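Local atomic coordinates of cellulase (Bacillus sp. BG-CS10, PDB entry 5E09), a protein that probably hydrolyses the internal beta-1,4-glucosidic bonds of cellulose, as a halophilic trimodular enzyme whose family 5 catalytic module is joined to carbohydrate-binding modules. Residues Tyr111-Asn116 with Pro150-Asp155; Glu169-Phe174 with Val191-Glu196; Ile348-Gly353 with Phe427-Val432. All blocks are in the same frame, centred on the assembly; numbering follows the deposited sequence.

Contact 1: Tyr111-Asn116 with Pro150-Asp155; sequences YNMEHN and PRFTRD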
ATOM      1  N   TYR A 111       5.679  10.474  21.123  1.00 47.18           N
ATOM      2  CA  TYR A 111       4.289  10.923  21.188  1.00 42.61           C
ATOM      3  C   TYR A 111       3.933  11.724  22.448  1.00 56.77           C
ATOM      4  O   TYR A 111       3.021  12.551  22.436  1.00 46.38           O
ATOM      5  CB  TYR A 111       3.413   9.670  21.074  1.00 53.15           C
ATOM      6  CG  TYR A 111       1.925   9.819  21.256  1.00 64.60           C
ATOM      7  CD1 TYR A 111       1.099  10.109  20.173  1.00 68.88           C
ATOM      8  CD2 TYR A 111       1.331   9.584  22.489  1.00 65.03           C
ATOM      9  CE1 TYR A 111      -0.274  10.213  20.323  1.00 65.10           C
ATOM     10  CE2 TYR A 111      -0.041   9.685  22.649  1.00 79.25           C
ATOM     11  CZ  TYR A 111      -0.838   9.999  21.562  1.00 72.09           C
ATOM     12  OH  TYR A 111      -2.200  10.104  21.710  1.00 84.75           O
ATOM     13  N   ASN A 112       4.680  11.489  23.523  1.00 48.79           N
ATOM     14  CA  ASN A 112       4.337  11.988  24.849  1.00 49.21           C
ATOM     15  C   ASN A 112       5.123  13.218  25.280  1.00 51.57           C
ATOM     16  O   ASN A 112       5.490  13.349  26.442  1.00 65.40           O
ATOM     17  CB  ASN A 112       4.557  10.880  25.877  1.00 50.86           C
ATOM     18  CG  ASN A 112       3.281  10.171  26.242  1.00 70.53           C
ATOM     19  OD1 ASN A 112       2.652  10.488  27.252  1.00 80.22           O
ATOM     20  ND2 ASN A 112       2.881   9.207  25.415  1.00 75.47           N
HETATM   21  N   MSE A 113       5.372  14.127  24.353  1.00 44.23           N
HETATM   22  CA  MSE A 113       6.300  15.205  24.624  1.00 47.14           C
HETATM   23  C   MSE A 113       5.700  16.321  25.465  1.00 54.24           C
HETATM   24  O   MSE A 113       6.388  16.910  26.300  1.00 59.84           O
HETATM   25  CB  MSE A 113       6.821  15.775  23.317  1.00 53.31           C
HETATM   26  CG  MSE A 113       8.247  16.193  23.419  1.00 55.61           C
HETATM   27 SE   MSE A 113       8.880  16.695  21.696  0.63 55.94          SE
HETATM   28  CE  MSE A 113      10.701  17.114  22.191  1.00 57.10           C
ATOM     29  N   GLU A 114       4.425  16.609  25.234  1.00 47.65           N
ATOM     30  CA  GLU A 114       3.707  17.626  25.996  1.00 63.63           C
ATOM     31  C   GLU A 114       3.830  17.403  27.506  1.00 63.13           C
ATOM     32  O   GLU A 114       3.998  18.352  28.271  1.00 67.36           O
ATOM     33  CB  GLU A 114       2.233  17.641  25.585  1.00 52.49           C
ATOM     34  CG  GLU A 114       1.416  18.765  26.195  1.00 63.41           C
ATOM     35  CD  GLU A 114       0.021  18.857  25.593  1.00 83.25           C
ATOM     36  OE1 GLU A 114      -0.284  18.064  24.677  1.00 73.79           O
ATOM     37  OE2 GLU A 114      -0.771  19.717  26.037  1.00 93.52           O
ATOM     38  N   HIS A 115       3.779  16.144  27.922  1.00 48.07           N
ATOM     39  CA  HIS A 115       3.711  15.813  29.337  1.00 50.37           C
ATOM     40  C   HIS A 115       4.947  15.077  29.833  1.00 50.12           C
ATOM     41  O   HIS A 115       4.937  14.501  30.918  1.00 62.36           O
ATOM     42  CB  HIS A 115       2.460  14.975  29.607  1.00 48.82           C
ATOM     43  CG  HIS A 115       1.187  15.661  29.223  1.00 53.97           C
ATOM     44  ND1 HIS A 115       0.961  17.001  29.467  1.00 68.20           N
ATOM     45  CD2 HIS A 115       0.080  15.205  28.591  1.00 58.24           C
ATOM     46  CE1 HIS A 115      -0.231  17.336  29.012  1.00 74.25           C
ATOM     47  NE2 HIS A 115      -0.788  16.263  28.475  1.00 77.28           N
ATOM     48  N   ASN A 116       6.012  15.104  29.040  1.00 50.46           N
ATOM     49  CA  ASN A 116       7.234  14.385  29.381  1.00 43.40           C
ATOM     50  C   ASN A 116       8.468  14.981  28.712  1.00 52.40           C
ATOM     51  O   ASN A 116       9.514  14.334  28.615  1.00 43.29           O
ATOM     52  CB  ASN A 116       7.041  12.884  29.155  1.00 44.66           C
ATOM     53  CG  ASN A 116       8.103  12.045  29.831  1.00 58.13           C
ATOM     54  OD1 ASN A 116       8.768  12.495  30.764  1.00 61.94           O
ATOM     55  ND2 ASN A 116       8.277  10.814  29.353  1.00 52.10           N
ATOM     56  N   PRO A 150       5.357  11.508  12.686  1.00 42.54           N
ATOM     57  CA  PRO A 150       5.251  12.162  13.995  1.00 39.13           C
ATOM     58  C   PRO A 150       3.809  12.459  14.388  1.00 42.49           C
ATOM     59  O   PRO A 150       3.064  13.049  13.610  1.00 35.00           O
ATOM     60  CB  PRO A 150       6.031  13.468  13.805  1.00 37.80           C
ATOM     61  CG  PRO A 150       6.858  13.266  12.588  1.00 48.47           C
ATOM     62  CD  PRO A 150       6.073  12.347  11.712  1.00 39.54           C
ATOM     63  N   ARG A 151       3.427  12.044  15.590  1.00 42.65           N
ATOM     64  CA  ARG A 151       2.106  12.340  16.126  1.00 40.65           C
ATOM     65  C   ARG A 151       2.265  12.622  17.617  1.00 41.87           C
ATOM     66  O   ARG A 151       3.200  12.132  18.241  1.00 44.66           O
ATOM     67  CB  ARG A 151       1.146  11.172  15.872  1.00 47.63           C
ATOM     68  CG  ARG A 151      -0.334  11.505  16.005  1.00 69.13           C
ATOM     69  CD  ARG A 151      -1.193  10.246  15.897  1.00 71.68           C
ATOM     70  NE  ARG A 151      -0.427   9.124  15.369  1.00 71.72           N
ATOM     71  CZ  ARG A 151      -0.219   7.988  16.025  1.00 86.26           C
ATOM     72  NH1 ARG A 151      -0.745   7.805  17.231  1.00 81.24           N
ATOM     73  NH2 ARG A 151       0.502   7.029  15.463  1.00 87.31           N
ATOM     74  N   PHE A 152       1.380  13.424  18.193  1.00 44.44           N
ATOM     75  CA  PHE A 152       1.501  13.739  19.612  1.00 51.17           C
ATOM     76  C   PHE A 152       0.168  13.637  20.319  1.00 48.99           C
ATOM     77  O   PHE A 152      -0.881  13.602  19.678  1.00 46.36           O
ATOM     78  CB  PHE A 152       2.103  15.130  19.805  1.00 45.99           C
ATOM     79  CG  PHE A 152       3.436  15.295  19.144  1.00 51.78           C
ATOM     80  CD1 PHE A 152       4.595  14.887  19.782  1.00 42.33           C
ATOM     81  CD2 PHE A 152       3.528  15.827  17.870  1.00 40.05           C
ATOM     82  CE1 PHE A 152       5.824  15.022  19.168  1.00 42.23           C
ATOM     83  CE2 PHE A 152       4.753  15.966  17.252  1.00 42.67           C
ATOM     84  CZ  PHE A 152       5.904  15.567  17.902  1.00 39.93           C
ATOM     85  N   THR A 153       0.235  13.588  21.647  1.00 59.98           N
ATOM     86  CA  THR A 153      -0.928  13.381  22.500  1.00 54.85           C
ATOM     87  C   THR A 153      -2.039  14.360  22.190  1.00 54.20           C
ATOM     88  O   THR A 153      -1.847  15.577  22.193  1.00 53.28           O
ATOM     89  CB  THR A 153      -0.580  13.504  23.993  1.00 67.70           C
ATOM     90  OG1 THR A 153       0.630  12.789  24.267  1.00 68.22           O
ATOM     91  CG2 THR A 153      -1.710  12.927  24.840  1.00 73.52           C
ATOM     92  N   ARG A 154      -3.210  13.800  21.935  1.00 60.37           N
ATOM     93  CA  ARG A 154      -4.369  14.563  21.500  1.00 66.74           C
ATOM     94  C   ARG A 154      -5.178  15.115  22.675  1.00 80.02           C
ATOM     95  O   ARG A 154      -5.452  14.399  23.641  1.00 79.64           O
ATOM     96  CB  ARG A 154      -5.221  13.667  20.607  1.00 61.61           C
ATOM     97  CG  ARG A 154      -6.722  13.761  20.731  1.00 71.68           C
ATOM     98  CD  ARG A 154      -7.304  12.693  19.818  1.00 71.89           C
ATOM     99  NE  ARG A 154      -8.756  12.724  19.703  1.00 78.30           N
ATOM    100  CZ  ARG A 154      -9.414  12.200  18.673  1.00 92.56           C
ATOM    101  NH1 ARG A 154      -8.737  11.621  17.689  1.00 84.93           N
ATOM    102  NH2 ARG A 154     -10.739  12.255  18.621  1.00 87.17           N
ATOM    103  N   ASP A 155      -5.523  16.399  22.597  1.00 90.45           N
ATOM    104  CA  ASP A 155      -6.381  17.058  23.584  1.00 86.35           C
ATOM    105  C   ASP A 155      -7.589  17.654  22.873  1.00 91.95           C
ATOM    106  O   ASP A 155      -8.728  17.290  23.151  1.00 86.87           O
ATOM    107  CB  ASP A 155      -5.633  18.160  24.343  1.00 87.70           C
ATOM    108  CG  ASP A 155      -4.357  17.665  24.998  1.00 96.91           C
ATOM    109  OD1 ASP A 155      -4.227  16.441  25.209  1.00 87.73           O
ATOM    110  OD2 ASP A 155      -3.483  18.507  25.305  1.00100.47           O
TER
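R151 opens the contact with Y111, its carbonyl oxygen facing the tyrosine backbone: Y111 CA makes a CH···O approach of 3.4 Å to R151 O. The arginine side chain bends at its third torsion, and NH1 comes obliquely to within 3.9 Å of Y111 CE1; its stem also touches E196. Next, F152 brings the edge of its ring to Y111 O. The ring also meets selenomethionine M113 in an oblique Met-aromatic contact, SE lying 5.4 Å from the ring centroid, and F166 of helix 161-181 edge-to-face. A large aromatic suits this buried place.

T153 carries the polar core. Y111 O accepts two hydrogen bonds from it, from the backbone N at 3.1 Å (N-H···O 140°) and from OG1 at 3.0 Å, the hydroxyl coming from above the carbonyl plane. The threonine holds OG1 beside its own N (chi1 -45°), which lets both donors grip one oxygen. The Y111 ring lies flat over the same backbone, with T153 N 3.6 Å above its plane and over its centre. A serine in place of Y111 would probably uncover the peptide between F152 and T153 and free the tip of R151 to move.

D155 ends the walk, approaching E114 from the opposite direction, the carboxylate planes turned 47° apart, with D155 OD2 3.1 Å from E114 OE2. Two acceptors so close cannot bond as carboxylates; a shared proton, or screening by salt in this halophilic enzyme, may relieve the repulsion. The chemistry therefore divides: T153 and Y111 hold the loops together, whereas the acidic pair at the partly exposed margin probably adds little attraction.

Contact 2: Glu169-Phe174 with Val191-Glu196; sequences ELNTAF and VLPTLE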
ATOM      1  N   GLU A 169      10.717  21.412  16.916  1.00 39.43           N
ATOM      2  CA  GLU A 169      11.800  21.256  17.882  1.00 39.13           C
ATOM      3  C   GLU A 169      12.543  19.939  17.684  1.00 39.00           C
ATOM      4  O   GLU A 169      13.766  19.889  17.812  1.00 48.57           O
ATOM      5  CB  GLU A 169      11.268  21.353  19.314  1.00 39.31           C
ATOM      6  CG  GLU A 169      10.786  22.747  19.692  1.00 57.50           C
ATOM      7  CD  GLU A 169       9.809  22.742  20.859  1.00 66.94           C
ATOM      8  OE1 GLU A 169       9.874  21.813  21.695  1.00 57.43           O
ATOM      9  OE2 GLU A 169       8.973  23.669  20.936  1.00 57.03           O
ATOM     10  N   LEU A 170      11.807  18.871  17.383  1.00 37.39           N
ATOM     11  CA  LEU A 170      12.440  17.588  17.093  1.00 42.22           C
ATOM     12  C   LEU A 170      13.313  17.684  15.843  1.00 40.86           C
ATOM     13  O   LEU A 170      14.466  17.246  15.842  1.00 37.96           O
ATOM     14  CB  LEU A 170      11.386  16.495  16.910  1.00 37.97           C
ATOM     15  CG  LEU A 170      10.681  16.020  18.180  1.00 46.47           C
ATOM     16  CD1 LEU A 170       9.657  14.974  17.812  1.00 53.18           C
ATOM     17  CD2 LEU A 170      11.682  15.464  19.185  1.00 34.67           C
ATOM     18  N   ASN A 171      12.752  18.264  14.786  1.00 33.34           N
ATOM     19  CA  ASN A 171      13.453  18.393  13.517  1.00 46.62           C
ATOM     20  C   ASN A 171      14.707  19.256  13.664  1.00 46.64           C
ATOM     21  O   ASN A 171      15.774  18.906  13.153  1.00 47.91           O
ATOM     22  CB  ASN A 171      12.518  18.969  12.446  1.00 35.33           C
ATOM     23  CG  ASN A 171      11.550  17.927  11.892  1.00 42.17           C
ATOM     24  OD1 ASN A 171      11.822  16.729  11.947  1.00 37.06           O
ATOM     25  ND2 ASN A 171      10.420  18.382  11.354  1.00 31.53           N
ATOM     26  N   THR A 172      14.575  20.363  14.393  1.00 50.39           N
ATOM     27  CA  THR A 172      15.679  21.297  14.621  1.00 49.81           C
ATOM     28  C   THR A 172      16.783  20.670  15.469  1.00 42.46           C
ATOM     29  O   THR A 172      17.975  20.770  15.138  1.00 39.40           O
ATOM     30  CB  THR A 172      15.175  22.588  15.299  1.00 46.59           C
ATOM     31  OG1 THR A 172      14.217  23.218  14.443  1.00 43.53           O
ATOM     32  CG2 THR A 172      16.315  23.551  15.544  1.00 49.97           C
ATOM     33  N   ALA A 173      16.385  20.012  16.554  1.00 36.60           N
ATOM     34  CA  ALA A 173      17.347  19.320  17.413  1.00 53.33           C
ATOM     35  C   ALA A 173      18.122  18.251  16.632  1.00 39.84           C
ATOM     36  O   ALA A 173      19.350  18.162  16.716  1.00 46.72           O
ATOM     37  CB  ALA A 173      16.634  18.695  18.613  1.00 42.38           C
ATOM     38  N   PHE A 174      17.381  17.439  15.886  1.00 38.07           N
ATOM     39  CA  PHE A 174      17.944  16.427  14.996  1.00 43.49           C
ATOM     40  C   PHE A 174      18.989  17.040  14.051  1.00 45.32           C
ATOM     41  O   PHE A 174      20.155  16.603  14.006  1.00 41.73           O
ATOM     42  CB  PHE A 174      16.792  15.766  14.226  1.00 34.31           C
ATOM     43  CG  PHE A 174      17.208  15.003  13.006  1.00 32.88           C
ATOM     44  CD1 PHE A 174      17.916  13.816  13.115  1.00 31.53           C
ATOM     45  CD2 PHE A 174      16.841  15.448  11.748  1.00 28.67           C
ATOM     46  CE1 PHE A 174      18.281  13.098  11.984  1.00 35.72           C
ATOM     47  CE2 PHE A 174      17.196  14.738  10.607  1.00 41.89           C
ATOM     48  CZ  PHE A 174      17.922  13.558  10.726  1.00 36.49           C
ATOM     49  N   VAL A 191      16.344  14.099   5.998  1.00 33.93           N
ATOM     50  CA  VAL A 191      14.982  13.938   5.526  1.00 32.75           C
ATOM     51  C   VAL A 191      14.010  14.311   6.646  1.00 33.83           C
ATOM     52  O   VAL A 191      14.066  13.749   7.737  1.00 33.20           O
ATOM     53  CB  VAL A 191      14.732  12.489   5.040  1.00 38.54           C
ATOM     54  CG1 VAL A 191      13.304  12.322   4.559  1.00 41.20           C
ATOM     55  CG2 VAL A 191      15.710  12.113   3.936  1.00 28.70           C
ATOM     56  N   LEU A 192      13.136  15.275   6.381  1.00 35.31           N
ATOM     57  CA  LEU A 192      12.224  15.779   7.402  1.00 33.81           C
ATOM     58  C   LEU A 192      10.774  15.531   7.029  1.00 37.24           C
ATOM     59  O   LEU A 192      10.368  15.765   5.884  1.00 40.62           O
ATOM     60  CB  LEU A 192      12.443  17.271   7.630  1.00 34.59           C
ATOM     61  CG  LEU A 192      13.867  17.693   7.972  1.00 36.28           C
ATOM     62  CD1 LEU A 192      13.975  19.217   7.996  1.00 31.05           C
ATOM     63  CD2 LEU A 192      14.276  17.083   9.306  1.00 33.09           C
ATOM     64  N   PRO A 193       9.986  15.055   7.997  1.00 33.07           N
ATOM     65  CA  PRO A 193       8.571  14.749   7.787  1.00 35.54           C
ATOM     66  C   PRO A 193       7.624  15.907   8.098  1.00 39.84           C
ATOM     67  O   PRO A 193       7.910  16.733   8.968  1.00 43.32           O
ATOM     68  CB  PRO A 193       8.332  13.599   8.763  1.00 35.21           C
ATOM     69  CG  PRO A 193       9.260  13.915   9.908  1.00 30.93           C
ATOM     70  CD  PRO A 193      10.461  14.600   9.315  1.00 28.34           C
ATOM     71  N   THR A 194       6.508  15.962   7.376  1.00 33.66           N
ATOM     72  CA  THR A 194       5.365  16.736   7.819  1.00 33.54           C
ATOM     73  C   THR A 194       4.788  16.023   9.034  1.00 41.86           C
ATOM     74  O   THR A 194       5.128  14.867   9.298  1.00 33.52           O
ATOM     75  CB  THR A 194       4.278  16.867   6.732  1.00 46.75           C
ATOM     76  OG1 THR A 194       3.903  15.561   6.272  1.00 39.21           O
ATOM     77  CG2 THR A 194       4.779  17.689   5.549  1.00 39.63           C
ATOM     78  N   LEU A 195       3.926  16.710   9.775  1.00 38.60           N
ATOM     79  CA  LEU A 195       3.198  16.099  10.879  1.00 33.23           C
ATOM     80  C   LEU A 195       2.379  14.914  10.377  1.00 38.58           C
ATOM     81  O   LEU A 195       1.595  15.056   9.435  1.00 38.64           O
ATOM     82  CB  LEU A 195       2.292  17.135  11.552  1.00 43.22           C
ATOM     83  CG  LEU A 195       1.667  16.730  12.889  1.00 48.78           C
ATOM     84  CD1 LEU A 195       2.747  16.459  13.930  1.00 32.95           C
ATOM     85  CD2 LEU A 195       0.717  17.809  13.369  1.00 57.61           C
ATOM     86  N   GLU A 196       2.584  13.749  10.998  1.00 45.66           N
ATOM     87  CA  GLU A 196       1.917  12.496  10.618  1.00 39.31           C
ATOM     88  C   GLU A 196       2.260  12.057   9.192  1.00 45.82           C
ATOM     89  O   GLU A 196       1.547  11.239   8.602  1.00 39.08           O
ATOM     90  CB  GLU A 196       0.396  12.629  10.760  1.00 34.96           C
ATOM     91  CG  GLU A 196      -0.108  12.620  12.185  1.00 54.96           C
ATOM     92  CD  GLU A 196      -1.576  13.001  12.288  1.00 71.18           C
ATOM     93  OE1 GLU A 196      -2.168  13.375  11.253  1.00 75.54           O
ATOM     94  OE2 GLU A 196      -2.135  12.931  13.405  1.00 77.18           O
TER
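N171 reaches from helix 169-174 toward the strand, and each of its side-chain atoms meets something there. N171 CB lies 4.1 Å from L192 CD2. CG, placed beside the backbone N (chi1 -78°), is slightly nearer the same methyl, and N171 OD1 comes to 3.6 Å from L192 CD2. N171 OD1 is also 3.6 Å from P193 CD, so the oxygen rests against two carbons that offer it no conventional hydrogen bond; its polar need is met by S146 OG, which bonds to it from the loop after strand 142-145. N171 ND2 turns toward the strand backbone, but at 3.8 Å from P193 O it is too far for a hydrogen bond. An asparagine suits this buried place because it is short enough to fit between helix and strand and still reaches the hydroxyl of S146, beside the strand.

One turn along, F174 supplies the apolar part. With CG opposite the backbone N (chi1 163°), its ring is directed to the strand and meets L192 edge-on, F174 CD2 standing 3.9 Å from L192 CD2. That single methyl thus touches both groups, and leucine suits the place because it is long enough to put CD2 between the N171 amide and the F174 ring edge.

The helix and the strand run almost antiparallel, 169° between their directions, with their axes 9.5 Å apart, as expected for a helix that returns the chain between successive barrel strands. F174 continues outward to W128, edge-to-face, and to Y124 of helix 117-134. L192 packs also on L207, M211 and L214 of helix 201-214, while the strand backbone pairs with strand 142-145 through V191 and with strand 219-225 through L192.

Contact 3: Ile348-Gly353 with Phe427-Val432; sequences IHVRDG and FQLQNV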
ATOM      1  N   ILE A 348     -13.033 -11.292 -17.731  1.00 45.67           N
ATOM      2  CA  ILE A 348     -14.031 -11.509 -18.767  1.00 33.31           C
ATOM      3  C   ILE A 348     -14.971 -12.618 -18.316  1.00 44.16           C
ATOM      4  O   ILE A 348     -14.561 -13.775 -18.197  1.00 44.68           O
ATOM      5  CB  ILE A 348     -13.397 -11.911 -20.100  1.00 35.09           C
ATOM      6  CG1 ILE A 348     -12.464 -10.814 -20.605  1.00 41.25           C
ATOM      7  CG2 ILE A 348     -14.471 -12.229 -21.131  1.00 46.16           C
ATOM      8  CD1 ILE A 348     -11.660 -11.237 -21.813  1.00 41.50           C
ATOM      9  N   HIS A 349     -16.227 -12.272 -18.060  1.00 46.38           N
ATOM     10  CA  HIS A 349     -17.191 -13.256 -17.586  1.00 47.30           C
ATOM     11  C   HIS A 349     -18.033 -13.847 -18.707  1.00 47.33           C
ATOM     12  O   HIS A 349     -18.576 -13.130 -19.546  1.00 44.29           O
ATOM     13  CB  HIS A 349     -18.115 -12.643 -16.534  1.00 39.43           C
ATOM     14  CG  HIS A 349     -17.390 -12.119 -15.331  1.00 38.05           C
ATOM     15  ND1 HIS A 349     -16.945 -10.823 -15.245  1.00 35.57           N
ATOM     16  CD2 HIS A 349     -17.026 -12.730 -14.181  1.00 33.21           C
ATOM     17  CE1 HIS A 349     -16.342 -10.648 -14.079  1.00 41.51           C
ATOM     18  NE2 HIS A 349     -16.373 -11.787 -13.418  1.00 35.99           N
ATOM     19  N   VAL A 350     -18.142 -15.167 -18.697  1.00 40.00           N
ATOM     20  CA  VAL A 350     -19.027 -15.876 -19.599  1.00 36.40           C
ATOM     21  C   VAL A 350     -19.924 -16.800 -18.783  1.00 40.22           C
ATOM     22  O   VAL A 350     -19.441 -17.631 -18.016  1.00 44.61           O
ATOM     23  CB  VAL A 350     -18.236 -16.679 -20.644  1.00 46.02           C
ATOM     24  CG1 VAL A 350     -19.149 -17.626 -21.403  1.00 42.77           C
ATOM     25  CG2 VAL A 350     -17.505 -15.736 -21.599  1.00 44.16           C
ATOM     26  N   ARG A 351     -21.232 -16.638 -18.933  1.00 41.32           N
ATOM     27  CA  ARG A 351     -22.180 -17.474 -18.211  1.00 44.70           C
ATOM     28  C   ARG A 351     -22.190 -18.893 -18.769  1.00 43.93           C
ATOM     29  O   ARG A 351     -22.434 -19.095 -19.953  1.00 51.49           O
ATOM     30  CB  ARG A 351     -23.579 -16.866 -18.271  1.00 40.66           C
ATOM     31  CG  ARG A 351     -23.804 -15.775 -17.244  1.00 46.41           C
ATOM     32  CD  ARG A 351     -23.899 -16.366 -15.845  1.00 58.66           C
ATOM     33  NE  ARG A 351     -25.190 -17.006 -15.624  1.00 65.94           N
ATOM     34  CZ  ARG A 351     -26.096 -16.570 -14.756  1.00 54.49           C
ATOM     35  NH1 ARG A 351     -25.840 -15.504 -14.008  1.00 51.24           N
ATOM     36  NH2 ARG A 351     -27.250 -17.208 -14.626  1.00 47.13           N
ATOM     37  N   ASP A 352     -21.913 -19.872 -17.916  1.00 44.92           N
ATOM     38  CA  ASP A 352     -21.926 -21.268 -18.338  1.00 49.85           C
ATOM     39  C   ASP A 352     -23.361 -21.685 -18.635  1.00 51.00           C
ATOM     40  O   ASP A 352     -24.277 -21.359 -17.878  1.00 58.82           O
ATOM     41  CB  ASP A 352     -21.308 -22.167 -17.260  1.00 42.47           C
ATOM     42  CG  ASP A 352     -21.191 -23.616 -17.699  1.00 57.49           C
ATOM     43  OD1 ASP A 352     -20.400 -23.903 -18.626  1.00 57.89           O
ATOM     44  OD2 ASP A 352     -21.882 -24.473 -17.106  1.00 56.86           O
ATOM     45  N   GLY A 353     -23.564 -22.394 -19.738  1.00 45.82           N
ATOM     46  CA  GLY A 353     -24.907 -22.789 -20.126  1.00 66.52           C
ATOM     47  C   GLY A 353     -25.717 -21.608 -20.627  1.00 64.99           C
ATOM     48  O   GLY A 353     -26.923 -21.505 -20.408  1.00 63.97           O
ATOM     49  N   PHE A 427      -6.236 -10.478 -19.067  1.00 48.77           N
ATOM     50  CA  PHE A 427      -7.633 -10.813 -18.833  1.00 34.87           C
ATOM     51  C   PHE A 427      -7.779 -12.238 -18.323  1.00 42.70           C
ATOM     52  O   PHE A 427      -7.279 -13.180 -18.941  1.00 47.50           O
ATOM     53  CB  PHE A 427      -8.455 -10.649 -20.111  1.00 37.32           C
ATOM     54  CG  PHE A 427      -8.510  -9.241 -20.619  1.00 39.12           C
ATOM     55  CD1 PHE A 427      -9.258  -8.280 -19.954  1.00 40.82           C
ATOM     56  CD2 PHE A 427      -7.826  -8.879 -21.762  1.00 31.47           C
ATOM     57  CE1 PHE A 427      -9.316  -6.978 -20.423  1.00 39.02           C
ATOM     58  CE2 PHE A 427      -7.881  -7.580 -22.241  1.00 40.05           C
ATOM     59  CZ  PHE A 427      -8.624  -6.630 -21.569  1.00 44.91           C
ATOM     60  N   GLN A 428      -8.470 -12.390 -17.199  1.00 36.40           N
ATOM     61  CA  GLN A 428      -8.868 -13.702 -16.715  1.00 38.19           C
ATOM     62  C   GLN A 428     -10.222 -14.054 -17.329  1.00 39.50           C
ATOM     63  O   GLN A 428     -11.206 -13.345 -17.123  1.00 40.94           O
ATOM     64  CB  GLN A 428      -8.947 -13.722 -15.181  1.00 47.52           C
ATOM     65  CG  GLN A 428      -7.768 -13.049 -14.478  1.00 42.44           C
ATOM     66  CD  GLN A 428      -6.483 -13.860 -14.554  1.00 51.35           C
ATOM     67  OE1 GLN A 428      -6.468 -15.054 -14.251  1.00 54.59           O
ATOM     68  NE2 GLN A 428      -5.394 -13.210 -14.948  1.00 49.23           N
ATOM     69  N   LEU A 429     -10.269 -15.134 -18.100  1.00 43.26           N
ATOM     70  CA  LEU A 429     -11.516 -15.573 -18.721  1.00 37.34           C
ATOM     71  C   LEU A 429     -12.289 -16.464 -17.749  1.00 41.22           C
ATOM     72  O   LEU A 429     -11.992 -17.652 -17.605  1.00 35.71           O
ATOM     73  CB  LEU A 429     -11.231 -16.304 -20.036  1.00 34.91           C
ATOM     74  CG  LEU A 429     -12.401 -16.863 -20.848  1.00 52.33           C
ATOM     75  CD1 LEU A 429     -13.485 -15.817 -21.056  1.00 52.69           C
ATOM     76  CD2 LEU A 429     -11.897 -17.379 -22.187  1.00 50.66           C
ATOM     77  N   GLN A 430     -13.274 -15.873 -17.075  1.00 37.10           N
ATOM     78  CA  GLN A 430     -14.025 -16.567 -16.033  1.00 35.01           C
ATOM     79  C   GLN A 430     -15.308 -17.215 -16.556  1.00 44.04           C
ATOM     80  O   GLN A 430     -16.208 -16.520 -17.027  1.00 41.43           O
ATOM     81  CB  GLN A 430     -14.385 -15.597 -14.898  1.00 41.48           C
ATOM     82  CG  GLN A 430     -13.208 -14.889 -14.238  1.00 42.28           C
ATOM     83  CD  GLN A 430     -12.249 -15.851 -13.557  1.00 49.00           C
ATOM     84  OE1 GLN A 430     -11.096 -15.980 -13.964  1.00 54.95           O
ATOM     85  NE2 GLN A 430     -12.722 -16.527 -12.519  1.00 30.66           N
ATOM     86  N   ASN A 431     -15.395 -18.541 -16.460  1.00 39.31           N
ATOM     87  CA  ASN A 431     -16.658 -19.239 -16.677  1.00 35.46           C
ATOM     88  C   ASN A 431     -17.456 -19.227 -15.380  1.00 38.22           C
ATOM     89  O   ASN A 431     -17.078 -19.882 -14.416  1.00 39.75           O
ATOM     90  CB  ASN A 431     -16.424 -20.683 -17.146  1.00 36.98           C
ATOM     91  CG  ASN A 431     -17.653 -21.297 -17.817  1.00 46.14           C
ATOM     92  OD1 ASN A 431     -18.596 -20.590 -18.185  1.00 52.41           O
ATOM     93  ND2 ASN A 431     -17.640 -22.618 -17.984  1.00 37.18           N
ATOM     94  N   VAL A 432     -18.549 -18.479 -15.340  1.00 35.97           N
ATOM     95  CA  VAL A 432     -19.297 -18.380 -14.097  1.00 40.73           C
ATOM     96  C   VAL A 432     -20.698 -18.953 -14.188  1.00 41.90           C
ATOM     97  O   VAL A 432     -21.271 -19.111 -15.269  1.00 44.07           O
ATOM     98  CB  VAL A 432     -19.408 -16.914 -13.619  1.00 40.17           C
ATOM     99  CG1 VAL A 432     -18.025 -16.321 -13.407  1.00 35.47           C
ATOM    100  CG2 VAL A 432     -20.205 -16.088 -14.611  1.00 31.89           C
TER
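Strands 348-351 and 427-432 run parallel, their directions 21° apart, and I348, H349, V350 and R351 pair in turn with L429, Q430, N431 and V432. A ladder of five backbone hydrogen bonds joins them, from I348 N to Q428 O (2.8 Å) to D352 N to V432 O (2.8 Å, N-H···O 176°).

On the buried face I348 does most of the apolar work. Its CD1 lies 3.7 Å from F427 CB, and its CG2 branch, on the other side of CB, sits 3.7 Å from L429 CD1. V350 CG2 also approaches that leucine methyl; I348, V350 and L429 make up the apolar part of this face, which also carries N431, and L400 and L403 of helix 397-403 pack on L429. The opposite face carries H349, whose CD2 receives V432 CG1 at the ring edge, 3.8 Å away, and R351, which salt-bridges E520 in the following module.

Just past the end of strand 348-351, D352 OD1 is met by N431 ND2 at 3.1 Å from above the carboxylate plane, with the oxygen close to the amide plane. The aspartate extends CG opposite its N (chi1 -175°) to reach it; OD1 also accepts from G407 N, and ND2 donates to E408 O, so D352 OD1 and N431 ND2 each have two partners.

Parallel pairing of an early edge strand with the last strand of a mixed sheet is characteristic of immunoglobulin-like sandwiches, consistent with the X2 module of the E-set clan.

In the fold
The three contacts follow one another along the chain. Contacts 1 and 2 share the family 5 barrel: their centres are about 14 Å apart, and helix 161-181 begins shortly after 150-155 and contains 169-174. They touch directly, through P150 O with E196 N, a probable hydrogen bond, and M113 on L170, so loops beyond the barrel strands and the strand-helix wall below form one continuous region. As family 5 enzymes keep their active site at the C-terminal strand ends, contact 1 probably lies near the substrate cleft. Contact 3, with its centre more than 50 Å from either, belongs to the X2 module, a separately folded unit across the chain's centre.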